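Local coordinates for glycerol-3-phosphate dehydrogenase [NAD(+)] 1 (Saccharomyces cerevisiae, PDB 4FGW), which catalyses the NAD-dependent interconversion of dihydroxyacetone phosphate and glycerol 3-phosphate, supporting the glycerol accumulation that protects yeast cells during hyperosmotic stress, at residues A[307-319]-A[328-341]. Sequence-based numbering, arbitrary orientation.
Sequences AGGRNVKVARLMA and CEKELLNGQSAQGL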
# COMPACT_ATOMS: atom_id res chain seq x y z
N ALA A 307 -7.80 -5.57 0.81
CA ALA A 307 -8.27 -6.04 -0.50
C ALA A 307 -9.39 -7.08 -0.35
O ALA A 307 -10.40 -7.00 -1.05
CB ALA A 307 -7.12 -6.61 -1.31
N GLY A 308 -9.20 -8.04 0.55
CA GLY A 308 -10.15 -9.11 0.81
C GLY A 308 -9.86 -9.83 2.12
O GLY A 308 -8.69 -10.04 2.47
N GLY A 309 -10.92 -10.21 2.82
CA GLY A 309 -10.83 -10.91 4.10
C GLY A 309 -12.04 -10.68 4.98
O GLY A 309 -12.94 -9.92 4.60
N ARG A 310 -12.05 -11.32 6.16
CA ARG A 310 -13.14 -11.29 7.16
C ARG A 310 -13.52 -9.88 7.60
O ARG A 310 -14.70 -9.53 7.58
CB ARG A 310 -12.79 -12.14 8.40
CG ARG A 310 -12.70 -13.64 8.14
CD ARG A 310 -12.38 -14.40 9.42
NE ARG A 310 -10.99 -14.20 9.84
CZ ARG A 310 -9.99 -15.02 9.54
NH1 ARG A 310 -10.20 -16.11 8.82
NH2 ARG A 310 -8.76 -14.75 9.96
N ASN A 311 -12.52 -9.08 7.99
CA ASN A 311 -12.68 -7.71 8.49
C ASN A 311 -13.28 -6.76 7.47
O ASN A 311 -14.25 -6.08 7.79
CB ASN A 311 -11.36 -7.19 9.06
CG ASN A 311 -10.85 -8.03 10.20
OD1 ASN A 311 -11.30 -7.90 11.34
ND2 ASN A 311 -9.92 -8.93 9.92
N VAL A 312 -12.73 -6.73 6.23
CA VAL A 312 -13.24 -5.87 5.14
C VAL A 312 -14.66 -6.29 4.71
O VAL A 312 -15.52 -5.42 4.53
CB VAL A 312 -12.21 -5.68 3.97
CG1 VAL A 312 -11.97 -6.95 3.18
CG2 VAL A 312 -12.62 -4.54 3.04
N LYS A 313 -14.92 -7.62 4.62
CA LYS A 313 -16.21 -8.21 4.22
C LYS A 313 -17.34 -7.86 5.19
O LYS A 313 -18.43 -7.50 4.74
CB LYS A 313 -16.07 -9.74 4.06
CG LYS A 313 -17.18 -10.39 3.23
CD LYS A 313 -16.85 -11.85 2.93
CE LYS A 313 -17.85 -12.45 1.96
NZ LYS A 313 -17.43 -13.79 1.49
N VAL A 314 -17.09 -7.97 6.52
CA VAL A 314 -18.08 -7.66 7.57
C VAL A 314 -18.44 -6.17 7.51
O VAL A 314 -19.63 -5.83 7.47
CB VAL A 314 -17.63 -8.11 8.99
CG1 VAL A 314 -18.46 -7.45 10.10
CG2 VAL A 314 -17.69 -9.62 9.12
N ALA A 315 -17.40 -5.31 7.45
CA ALA A 315 -17.51 -3.86 7.39
C ALA A 315 -18.28 -3.38 6.16
O ALA A 315 -19.06 -2.43 6.26
CB ALA A 315 -16.12 -3.25 7.40
N ARG A 316 -18.08 -4.06 5.02
CA ARG A 316 -18.74 -3.80 3.74
C ARG A 316 -20.25 -4.09 3.86
O ARG A 316 -21.06 -3.29 3.39
CB ARG A 316 -18.10 -4.68 2.65
CG ARG A 316 -18.06 -4.03 1.29
CD ARG A 316 -17.51 -4.98 0.24
NE ARG A 316 -16.05 -5.02 0.22
CZ ARG A 316 -15.33 -6.14 0.28
NH1 ARG A 316 -15.92 -7.32 0.38
NH2 ARG A 316 -14.00 -6.08 0.24
N LEU A 317 -20.62 -5.20 4.53
CA LEU A 317 -22.01 -5.58 4.76
C LEU A 317 -22.70 -4.61 5.72
O LEU A 317 -23.84 -4.24 5.48
CB LEU A 317 -22.14 -7.04 5.23
CG LEU A 317 -23.58 -7.61 5.33
CD1 LEU A 317 -24.28 -7.64 3.96
CD2 LEU A 317 -23.58 -8.98 5.95
N MET A 318 -21.97 -4.15 6.78
CA MET A 318 -22.46 -3.16 7.75
C MET A 318 -22.93 -1.89 7.02
O MET A 318 -23.95 -1.31 7.38
CB MET A 318 -21.34 -2.77 8.73
CG MET A 318 -21.17 -3.72 9.88
SD MET A 318 -19.64 -3.36 10.80
CE MET A 318 -20.12 -1.89 11.70
N ALA A 319 -22.18 -1.48 5.98
CA ALA A 319 -22.49 -0.32 5.15
C ALA A 319 -23.64 -0.62 4.16
O ALA A 319 -24.50 0.24 3.97
CB ALA A 319 -21.23 0.11 4.40
N CYS A 328 -23.68 -8.97 11.14
CA CYS A 328 -22.97 -9.16 9.88
C CYS A 328 -21.91 -10.28 9.98
O CYS A 328 -21.71 -11.01 9.01
CB CYS A 328 -22.36 -7.84 9.40
SG CYS A 328 -23.58 -6.59 8.92
N GLU A 329 -21.27 -10.42 11.15
CA GLU A 329 -20.26 -11.42 11.49
C GLU A 329 -20.86 -12.83 11.42
O GLU A 329 -20.22 -13.75 10.90
CB GLU A 329 -19.70 -11.14 12.89
CG GLU A 329 -18.37 -11.81 13.21
CD GLU A 329 -17.81 -11.51 14.59
OE1 GLU A 329 -18.56 -11.68 15.58
OE2 GLU A 329 -16.62 -11.15 14.68
N LYS A 330 -22.10 -13.00 11.92
CA LYS A 330 -22.85 -14.26 11.91
C LYS A 330 -23.29 -14.63 10.49
O LYS A 330 -23.22 -15.80 10.11
CB LYS A 330 -24.06 -14.16 12.87
CG LYS A 330 -24.97 -15.39 12.91
CD LYS A 330 -25.00 -16.05 14.27
CE LYS A 330 -26.02 -17.16 14.33
NZ LYS A 330 -26.11 -17.76 15.68
N GLU A 331 -23.76 -13.63 9.71
CA GLU A 331 -24.27 -13.78 8.34
C GLU A 331 -23.23 -14.27 7.32
O GLU A 331 -23.58 -15.01 6.41
CB GLU A 331 -24.93 -12.48 7.85
CG GLU A 331 -26.00 -12.71 6.79
CD GLU A 331 -26.54 -11.45 6.15
OE1 GLU A 331 -26.10 -11.12 5.03
OE2 GLU A 331 -27.43 -10.81 6.76
N LEU A 332 -21.96 -13.84 7.47
CA LEU A 332 -20.92 -14.22 6.51
C LEU A 332 -19.90 -15.22 7.03
O LEU A 332 -19.62 -16.21 6.35
CB LEU A 332 -20.18 -12.97 5.96
CG LEU A 332 -21.00 -11.79 5.43
CD1 LEU A 332 -20.22 -10.50 5.55
CD2 LEU A 332 -21.44 -12.02 3.99
N LEU A 333 -19.31 -14.95 8.21
CA LEU A 333 -18.21 -15.76 8.75
C LEU A 333 -18.60 -17.03 9.50
O LEU A 333 -17.71 -17.81 9.87
CB LEU A 333 -17.23 -14.91 9.59
CG LEU A 333 -17.03 -13.42 9.25
CD1 LEU A 333 -16.12 -12.76 10.27
CD2 LEU A 333 -16.45 -13.22 7.86
N ASN A 334 -19.91 -17.26 9.70
CA ASN A 334 -20.49 -18.40 10.43
C ASN A 334 -19.81 -18.72 11.79
O ASN A 334 -20.10 -18.03 12.77
CB ASN A 334 -20.83 -19.61 9.52
CG ASN A 334 -19.73 -20.61 9.20
OD1 ASN A 334 -19.89 -21.82 9.38
ND2 ASN A 334 -18.60 -20.14 8.68
N GLY A 335 -18.88 -19.68 11.82
CA GLY A 335 -18.16 -20.06 13.03
C GLY A 335 -16.81 -19.40 13.18
O GLY A 335 -15.91 -19.97 13.80
N GLN A 336 -16.65 -18.19 12.60
CA GLN A 336 -15.41 -17.41 12.61
C GLN A 336 -15.65 -15.95 13.01
O GLN A 336 -16.77 -15.45 12.87
CB GLN A 336 -14.70 -17.49 11.26
CG GLN A 336 -13.88 -18.75 11.06
CD GLN A 336 -13.05 -18.65 9.81
OE1 GLN A 336 -11.97 -18.06 9.79
NE2 GLN A 336 -13.57 -19.20 8.71
N SER A 337 -14.60 -15.28 13.50
CA SER A 337 -14.69 -13.89 13.94
C SER A 337 -13.78 -12.93 13.17
O SER A 337 -12.69 -13.31 12.74
CB SER A 337 -14.38 -13.79 15.44
OG SER A 337 -15.24 -14.61 16.20
N ALA A 338 -14.23 -11.67 13.03
CA ALA A 338 -13.46 -10.59 12.42
C ALA A 338 -12.72 -9.94 13.59
O ALA A 338 -13.30 -9.16 14.35
CB ALA A 338 -14.37 -9.59 11.72
N GLN A 339 -11.45 -10.30 13.76
CA GLN A 339 -10.67 -9.86 14.92
C GLN A 339 -10.72 -8.35 15.13
O GLN A 339 -10.84 -7.87 16.26
CB GLN A 339 -9.22 -10.32 14.79
CG GLN A 339 -8.68 -11.04 16.03
CD GLN A 339 -8.92 -10.25 17.30
OE1 GLN A 339 -8.13 -9.37 17.66
NE2 GLN A 339 -10.01 -10.56 18.00
N GLY A 340 -10.61 -7.60 14.04
CA GLY A 340 -10.56 -6.14 14.09
C GLY A 340 -11.64 -5.49 14.94
O GLY A 340 -11.45 -4.39 15.46
N LEU A 341 -12.79 -6.18 15.09
CA LEU A 341 -13.94 -5.76 15.91
C LEU A 341 -13.52 -5.64 17.38
O LEU A 341 -13.90 -4.68 18.04
CB LEU A 341 -15.07 -6.79 15.77
CG LEU A 341 -16.29 -6.45 14.90
CD1 LEU A 341 -15.91 -5.87 13.56
CD2 LEU A 341 -17.13 -7.68 14.65
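Arg310, in the first turn of helix 310-320, lays the base of its side chain across Leu333 and reaches on to the loop that follows it. Its CB and CG lie against the two methyls of Leu333, with Arg310 CG 3.8 Å from Leu333 CD2, and the two side chains cross at about a right angle. CD and NE of Arg310 both lie 3.5 Å from Ser337 O. A bend at chi3 (-72°) then turns the guanidinium so that CZ and NH1 approach Gln336 OE1. Arg310 NH1 is 2.8 Å from Gln336 OE1, the guanidinium and amide planes 56° apart. One turn on, Val314 sends CG2 to Leu333 CD1 (3.7 Å) and CG1 to Cys328 CB, while Leu317 CG rests 3.7 Å from Cys328 SG and its CD2 touches Leu332 CD1. At the other end of the loop, Gly340 N donates to Asn311 OD1 (2.8 Å), tilted 26° from the carbonyl plane. A CB on Gly340 would clash with that oxygen. A leucine in place of Asn311 would probably leave Gly340 N without this acceptor and the backbone at Gln339 and Gly340 less firmly fixed. Arg310 and Asn311 probably bind substrate, Arg310 and Gln339 probably NAD(+), and Lys245, the probable proton acceptor, has its side chain about 6 Å from that of Asn311. In the helical C-terminal domain, helix 310-320 is packed between helix 325-333 and helix 235-257, whose Asn246 and Phe254 meet Asn311 and Met318.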